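Local coordinates for protein Bpsl1147 (Burkholderia pseudomallei, PDB 5A4O) that probably binds single-stranded DNA as a dimeric bacterial homolog of the eukaryotic transcription coactivator PC4, at residues A[13-16]-A[20-23]; A[38-43]-A[48-53]. One frame throughout, in Å; residues are numbered along the deposited sequence.

How the contacts relate
Both contacts lie in one antiparallel sheet whose strands follow one another in chain order, 8-16, 19-28, 31-41 and 47-56. Contact 1 pairs the first two strands close to their hairpin turn, and contact 2 pairs the last two close to theirs; the two hairpins follow one another along the chain, contact 1 first. Their centres are about 9 Å apart, and the central strands 19-28 and 31-41 join them: Val-39 N lies 2.9 Å from Arg-20 O, probably hydrogen-bonded. Lys-15, on strand 8-16, reaches Leu-38 across the intervening strand. The two hairpins thus form one four-stranded antiparallel sheet, consistent with the curved sheet of PC4-like proteins, and both touch the second subunit.

Contact 1 (A[13-16]-A[20-23]); sequences VQKS and RIRI
Val-13 and Ile-21 face each other as an antiparallel hydrogen-bonded pair, with Val-13 N giving to Ile-21 O at 2.8 Å and Ile-21 N to Val-13 O at 2.7 Å. Their side chains share a face of the sheet and meet at the branch points, CB to CB 4.1 Å. On that face the aliphatic part of Lys-15 runs slantwise over Ile-21, its CD 3.9 Å from Ile-21 CD1. The lysine chain then bends twice near its end, and its NZ makes a weak hydrogen bond to Ser-55 O of the second subunit, whose Ile-54 and Leu-60 pack on Ile-21 and Lys-15.

The other face carries the non-hydrogen-bonded pair Gln-14 and Arg-20. Both have CG anti to the carbonyl carbon (chi1 -62° and -65°) and run on extended, which lays them side by side and pointing the same way. Gln-14 CG comes 4.0 Å from Arg-20 NE, and the amide plane is turned 35° from the guanidinium, with Gln-14 NE2 above one face toward the rim. A water in the guanidinium plane accepts from Arg-20 NE and donates to Ser-16 O, while Arg-20 NH1 forms a salt bridge with Asp-12.

The chemistry is therefore divided between the faces: aliphatic packing continued by the second subunit on one, and on the other an arginine that lies along Gln-14, with a carboxylate and a bridging water probably limiting its rotation.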
ATOM      1  N   VAL A  13      -7.277   7.813  -4.289  1.00 15.04           N
ATOM      2  CA  VAL A  13      -6.742   8.838  -3.373  1.00 13.60           C
ATOM      3  C   VAL A  13      -5.770   9.700  -4.143  1.00 12.70           C
ATOM      4  O   VAL A  13      -4.700   9.233  -4.555  1.00 11.82           O
ATOM      5  CB  VAL A  13      -6.021   8.228  -2.174  1.00 13.87           C
ATOM      6  CG1 VAL A  13      -5.506   9.327  -1.253  1.00 14.16           C
ATOM      7  CG2 VAL A  13      -6.892   7.215  -1.464  1.00 14.93           C
ATOM      8  N   GLN A  14      -6.143  10.954  -4.353  1.00 11.96           N
ATOM      9  CA  GLN A  14      -5.336  11.841  -5.164  1.00 12.96           C
ATOM     10  C   GLN A  14      -4.099  12.297  -4.406  1.00 13.61           C
ATOM     11  O   GLN A  14      -4.194  12.760  -3.251  1.00 14.03           O
ATOM     12  CB  GLN A  14      -6.135  13.076  -5.617  1.00 12.38           C
ATOM     13  CG  GLN A  14      -7.320  12.735  -6.483  1.00 12.95           C
ATOM     14  CD  GLN A  14      -8.303  13.885  -6.639  1.00 13.02           C
ATOM     15  OE1 GLN A  14      -8.099  14.968  -6.103  1.00 14.11           O
ATOM     16  NE2 GLN A  14      -9.390  13.637  -7.366  1.00 13.86           N
ATOM     17  N   LYS A  15      -2.938  12.142  -5.041  1.00 14.09           N
ATOM     18  CA  LYS A  15      -1.668  12.672  -4.511  1.00 15.99           C
ATOM     19  C   LYS A  15      -1.324  14.018  -5.106  1.00 17.46           C
ATOM     20  O   LYS A  15      -0.753  14.887  -4.427  1.00 20.49           O
ATOM     21  CB  LYS A  15      -0.504  11.741  -4.837  1.00 18.57           C
ATOM     22  CG  LYS A  15      -0.539  10.447  -4.077  1.00 20.18           C
ATOM     23  CD  LYS A  15       0.739   9.597  -4.220  1.00 22.63           C
ATOM     24  CE  LYS A  15       2.026  10.410  -4.187  1.00 25.60           C
ATOM     25  NZ  LYS A  15       3.043   9.735  -3.342  1.00 28.35           N
ATOM     26  N   SER A  16      -1.616  14.173  -6.387  1.00 17.34           N
ATOM     27  CA  SER A  16      -1.330  15.403  -7.121  1.00 18.41           C
ATOM     28  C   SER A  16      -2.111  15.378  -8.406  1.00 18.59           C
ATOM     29  O   SER A  16      -2.856  14.439  -8.661  1.00 19.33           O
ATOM     30  CB  SER A  16       0.179  15.455  -7.447  1.00 19.20           C
ATOM     31  OG  SER A  16       0.530  14.456  -8.406  1.00 19.32           O
ATOM     32  N   ARG A  20      -2.048   9.165  -8.221  1.00 15.24           N
ATOM     33  CA  ARG A  20      -3.094   8.803  -7.279  1.00 14.30           C
ATOM     34  C   ARG A  20      -2.734   7.487  -6.702  1.00 13.29           C
ATOM     35  O   ARG A  20      -1.928   6.759  -7.273  1.00 12.11           O
ATOM     36  CB  ARG A  20      -4.435   8.680  -7.984  1.00 14.75           C
ATOM     37  CG  ARG A  20      -4.940   9.966  -8.551  1.00 15.21           C
ATOM     38  CD  ARG A  20      -6.268   9.737  -9.257  1.00 16.54           C
ATOM     39  NE  ARG A  20      -6.698  10.929  -9.943  1.00 18.80           N
ATOM     40  CZ  ARG A  20      -7.789  11.021 -10.697  1.00 20.69           C
ATOM     41  NH1 ARG A  20      -8.594   9.985 -10.870  1.00 20.14           N
ATOM     42  NH2 ARG A  20      -8.062  12.165 -11.294  1.00 21.68           N
ATOM     43  N   ILE A  21      -3.298   7.198  -5.546  1.00 13.16           N
ATOM     44  CA  ILE A  21      -3.216   5.870  -4.975  1.00 13.85           C
ATOM     45  C   ILE A  21      -4.580   5.207  -5.201  1.00 12.98           C
ATOM     46  O   ILE A  21      -5.595   5.654  -4.642  1.00 13.17           O
ATOM     47  CB  ILE A  21      -2.883   5.880  -3.485  1.00 14.64           C
ATOM     48  CG1 ILE A  21      -1.544   6.575  -3.211  1.00 17.04           C
ATOM     49  CG2 ILE A  21      -2.944   4.455  -2.922  1.00 15.31           C
ATOM     50  CD1 ILE A  21      -0.325   5.887  -3.782  1.00 19.06           C
ATOM     51  N   ARG A  22      -4.604   4.151  -6.026  1.00 12.13           N
ATOM     52  CA  ARG A  22      -5.843   3.434  -6.356  1.00 12.10           C
ATOM     53  C   ARG A  22      -5.977   2.162  -5.524  1.00 11.41           C
ATOM     54  O   ARG A  22      -5.056   1.353  -5.454  1.00 10.92           O
ATOM     55  CB  ARG A  22      -5.873   3.090  -7.847  1.00 14.29           C
ATOM     56  CG  ARG A  22      -7.152   2.332  -8.286  1.00 16.00           C
ATOM     57  CD  ARG A  22      -7.217   1.989  -9.787  1.00 19.05           C
ATOM     58  NE  ARG A  22      -8.461   1.204 -10.144  1.00 23.35           N
ATOM     59  CZ  ARG A  22      -8.535  -0.098 -10.513  1.00 22.96           C
ATOM     60  NH1 ARG A  22      -7.458  -0.863 -10.646  1.00 25.01           N
ATOM     61  NH2 ARG A  22      -9.719  -0.640 -10.800  1.00 24.38           N
ATOM     62  N   ILE A  23      -7.120   2.001  -4.874  1.00 10.63           N
ATOM     63  CA  ILE A  23      -7.387   0.845  -4.071  1.00 10.70           C
ATOM     64  C   ILE A  23      -8.444   0.127  -4.859  1.00 11.01           C
ATOM     65  O   ILE A  23      -9.495   0.714  -5.149  1.00 11.86           O
ATOM     66  CB  ILE A  23      -7.918   1.240  -2.676  1.00 11.10           C
ATOM     67  CG1 ILE A  23      -6.810   2.004  -1.905  1.00 11.45           C
ATOM     68  CG2 ILE A  23      -8.353   0.007  -1.898  1.00 11.14           C
ATOM     69  CD1 ILE A  23      -7.252   2.547  -0.578  1.00 12.13           C
TER
HETATM   70  O   HOH W   1      -5.328  13.368  -9.297  1.00 21.81           O

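Contact 2 (A[38-43]-A[48-53])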
ATOM      1  N   LEU A  38       0.180   2.900  -6.646  1.00 12.41           N
ATOM      2  CA  LEU A  38       0.458   4.160  -7.292  1.00 12.54           C
ATOM      3  C   LEU A  38       0.131   4.066  -8.803  1.00 12.57           C
ATOM      4  O   LEU A  38       0.661   3.204  -9.535  1.00 12.46           O
ATOM      5  CB  LEU A  38       1.915   4.560  -7.059  1.00 13.51           C
ATOM      6  CG  LEU A  38       2.343   5.861  -7.750  1.00 14.40           C
ATOM      7  CD1 LEU A  38       1.627   6.992  -7.083  1.00 14.78           C
ATOM      8  CD2 LEU A  38       3.861   6.058  -7.724  1.00 16.43           C
ATOM      9  N   VAL A  39      -0.748   4.953  -9.247  1.00 12.33           N
ATOM     10  CA  VAL A  39      -1.107   5.094 -10.648  1.00 13.69           C
ATOM     11  C   VAL A  39      -0.719   6.503 -11.092  1.00 14.72           C
ATOM     12  O   VAL A  39      -0.774   7.426 -10.293  1.00 14.91           O
ATOM     13  CB  VAL A  39      -2.594   4.791 -10.900  1.00 13.62           C
ATOM     14  CG1 VAL A  39      -2.944   3.402 -10.375  1.00 13.70           C
ATOM     15  CG2 VAL A  39      -3.504   5.852 -10.268  1.00 14.09           C
ATOM     16  N   VAL A  40      -0.246   6.635 -12.318  1.00 16.40           N
ATOM     17  CA  VAL A  40       0.300   7.898 -12.816  1.00 19.95           C
ATOM     18  C   VAL A  40      -0.216   8.261 -14.207  1.00 23.09           C
ATOM     19  O   VAL A  40      -0.507   7.413 -14.991  1.00 21.81           O
ATOM     20  CB  VAL A  40       1.852   7.918 -12.876  1.00 19.08           C
ATOM     21  CG1 VAL A  40       2.491   7.587 -11.554  1.00 18.99           C
ATOM     22  CG2 VAL A  40       2.329   7.000 -13.940  1.00 19.91           C
ATOM     23  N   VAL A  41      -0.316   9.553 -14.469  1.00 26.79           N
ATOM     24  CA  VAL A  41      -0.924   9.990 -15.685  1.00 33.09           C
ATOM     25  C   VAL A  41      -0.106   9.584 -16.881  1.00 35.96           C
ATOM     26  O   VAL A  41       1.079   9.500 -16.835  1.00 34.82           O
ATOM     27  CB  VAL A  41      -1.048  11.505 -15.812  1.00 34.60           C
ATOM     28  CG1 VAL A  41      -2.369  12.067 -15.369  1.00 35.94           C
ATOM     29  CG2 VAL A  41       0.151  12.225 -15.298  1.00 36.58           C
ATOM     30  N   ASP A  42      -0.849   9.341 -17.940  1.00 45.94           N
ATOM     31  CA  ASP A  42      -0.382   9.223 -19.307  1.00 52.45           C
ATOM     32  C   ASP A  42      -0.675  10.592 -19.831  1.00 54.38           C
ATOM     33  O   ASP A  42       0.189  11.389 -19.960  1.00 53.14           O
ATOM     34  CB  ASP A  42      -1.257   8.216 -20.095  1.00 50.89           C
ATOM     35  CG  ASP A  42      -0.460   7.194 -20.825  1.00 53.96           C
ATOM     36  OD1 ASP A  42       0.774   7.281 -20.791  1.00 55.28           O
ATOM     37  OD2 ASP A  42      -1.082   6.271 -21.369  1.00 52.67           O
ATOM     38  N   ARG A  43      -1.961  10.823 -20.025  1.00 57.19           N
ATOM     39  CA  ARG A  43      -2.630  12.032 -20.246  1.00 57.69           C
ATOM     40  C   ARG A  43      -4.028  11.624 -19.797  1.00 59.52           C
ATOM     41  O   ARG A  43      -4.273  10.438 -19.553  1.00 55.94           O
ATOM     42  CB  ARG A  43      -2.621  12.351 -21.733  1.00 57.42           C
ATOM     43  CG  ARG A  43      -2.560  11.170 -22.662  1.00 56.65           C
ATOM     44  CD  ARG A  43      -1.300  11.241 -23.470  1.00 56.09           C
ATOM     45  NE  ARG A  43      -0.138  10.989 -22.649  1.00 54.20           N
ATOM     46  CZ  ARG A  43       0.504   9.847 -22.587  1.00 55.42           C
ATOM     47  NH1 ARG A  43       0.094   8.831 -23.310  1.00 58.50           N
ATOM     48  NH2 ARG A  43       1.563   9.712 -21.787  1.00 55.64           N
ATOM     49  N   VAL A  48      -2.072   5.187 -15.316  1.00 21.65           N
ATOM     50  CA  VAL A  48      -1.521   3.894 -15.590  1.00 21.07           C
ATOM     51  C   VAL A  48      -0.835   3.318 -14.361  1.00 18.36           C
ATOM     52  O   VAL A  48      -0.295   4.039 -13.607  1.00 17.03           O
ATOM     53  CB  VAL A  48      -0.531   4.009 -16.716  1.00 21.97           C
ATOM     54  CG1 VAL A  48       0.001   2.674 -17.104  1.00 23.94           C
ATOM     55  CG2 VAL A  48      -1.210   4.682 -17.881  1.00 23.46           C
ATOM     56  N   PRO A  49      -0.935   2.013 -14.148  1.00 18.66           N
ATOM     57  CA  PRO A  49      -0.411   1.482 -12.889  1.00 18.03           C
ATOM     58  C   PRO A  49       1.104   1.414 -12.915  1.00 17.21           C
ATOM     59  O   PRO A  49       1.726   1.417 -14.009  1.00 17.31           O
ATOM     60  CB  PRO A  49      -1.013   0.070 -12.824  1.00 18.44           C
ATOM     61  CG  PRO A  49      -1.146  -0.328 -14.268  1.00 19.64           C
ATOM     62  CD  PRO A  49      -1.540   0.946 -14.978  1.00 20.13           C
ATOM     63  N   THR A  50       1.702   1.375 -11.726  1.00 15.80           N
ATOM     64  CA  THR A  50       3.123   1.211 -11.566  1.00 14.24           C
ATOM     65  C   THR A  50       3.399  -0.037 -10.741  1.00 12.99           C
ATOM     66  O   THR A  50       2.479  -0.660 -10.287  1.00 11.44           O
ATOM     67  CB  THR A  50       3.729   2.388 -10.813  1.00 14.82           C
ATOM     68  OG1 THR A  50       3.284   2.351  -9.457  1.00 13.91           O
ATOM     69  CG2 THR A  50       3.299   3.728 -11.428  1.00 15.87           C
ATOM     70  N   ARG A  51       4.674  -0.335 -10.498  1.00 12.58           N
ATOM     71  CA  ARG A  51       5.044  -1.454  -9.645  1.00 13.58           C
ATOM     72  C   ARG A  51       5.072  -1.017  -8.194  1.00 12.80           C
ATOM     73  O   ARG A  51       5.317  -1.863  -7.317  1.00 14.16           O
ATOM     74  CB  ARG A  51       6.412  -2.009 -10.028  1.00 14.89           C
ATOM     75  CG  ARG A  51       6.498  -2.531 -11.451  1.00 16.65           C
ATOM     76  CD  ARG A  51       7.845  -3.219 -11.729  1.00 18.28           C
ATOM     77  NE  ARG A  51       8.053  -4.406 -10.895  1.00 19.39           N
ATOM     78  CZ  ARG A  51       8.820  -4.484  -9.803  1.00 22.76           C
ATOM     79  NH1 ARG A  51       9.533  -3.456  -9.345  1.00 25.39           N
ATOM     80  NH2 ARG A  51       8.905  -5.641  -9.158  1.00 24.20           N
ATOM     81  N   GLN A  52       4.834   0.278  -7.945  1.00 12.18           N
ATOM     82  CA  GLN A  52       4.797   0.812  -6.572  1.00 13.01           C
ATOM     83  C   GLN A  52       3.443   0.523  -5.956  1.00 13.07           C
ATOM     84  O   GLN A  52       2.538   1.353  -5.946  1.00 13.26           O
ATOM     85  CB  GLN A  52       5.180   2.283  -6.526  1.00 13.95           C
ATOM     86  CG  GLN A  52       6.688   2.493  -6.591  1.00 15.37           C
ATOM     87  CD  GLN A  52       7.332   1.943  -7.849  1.00 17.42           C
ATOM     88  OE1 GLN A  52       7.244   2.543  -8.905  1.00 20.46           O
ATOM     89  NE2 GLN A  52       8.001   0.797  -7.738  1.00 20.09           N
ATOM     90  N   GLY A  53       3.274  -0.713  -5.532  1.00 13.85           N
ATOM     91  CA  GLY A  53       1.999  -1.123  -4.945  1.00 14.26           C
ATOM     92  C   GLY A  53       2.136  -2.419  -4.202  1.00 14.60           C
ATOM     93  O   GLY A  53       3.207  -3.073  -4.233  1.00 14.35           O
TER
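Thr-50 meets Leu-38 through its hydroxyl, which bonds the leucine carbonyl, and the two side chains cross at a slant. With chi1 at 69°, OG1 sits between the backbone N and the carbonyl carbon, where it donates to Leu-38 O at 2.8 Å from 31° off the carbonyl plane. Thr-50 N adds a weak bond to the same oxygen. The hydroxyl also accepts from Gln-52 N at 3.0 Å, closing an ST turn around the corner at Arg-51.

The methyl of Thr-50 meets Val-40, the side chains crossing at about a right angle, with Thr-50 CG2 3.9 Å from Val-40 CG1. Leu-38 and Gln-52 instead lie alongside each other and point the same way, touching at CB to CB 4.0 Å. Beyond CB the glutamine bends at chi2 (60°), and its NE2 reaches Arg-51 O of the second subunit. Gln-52 also centres an inverse gamma turn; its carbonyl takes the N-H of Leu-38 at 2.9 Å, nearly end-on.

Nearer the hairpin turn the pairing is regular. Val-40 and Val-48 exchange two backbone hydrogen bonds, and Val-39 faces Pro-49 as a non-hydrogen-bonded pair on the opposite side of the sheet. Val-48 CG2 rests 3.8 Å from Asp-42 OD2, while the carboxylate's OD1 forms a salt bridge with Arg-43 NH2. That guanidinium has Asp-42 CB over the centre of one face.

Across the break in strand 47-56, the threonine hydroxyl thus supplements the weakened backbone pairing as both donor and acceptor, linking Leu-38 O to the turn that brings Gln-52 to the dimer interface.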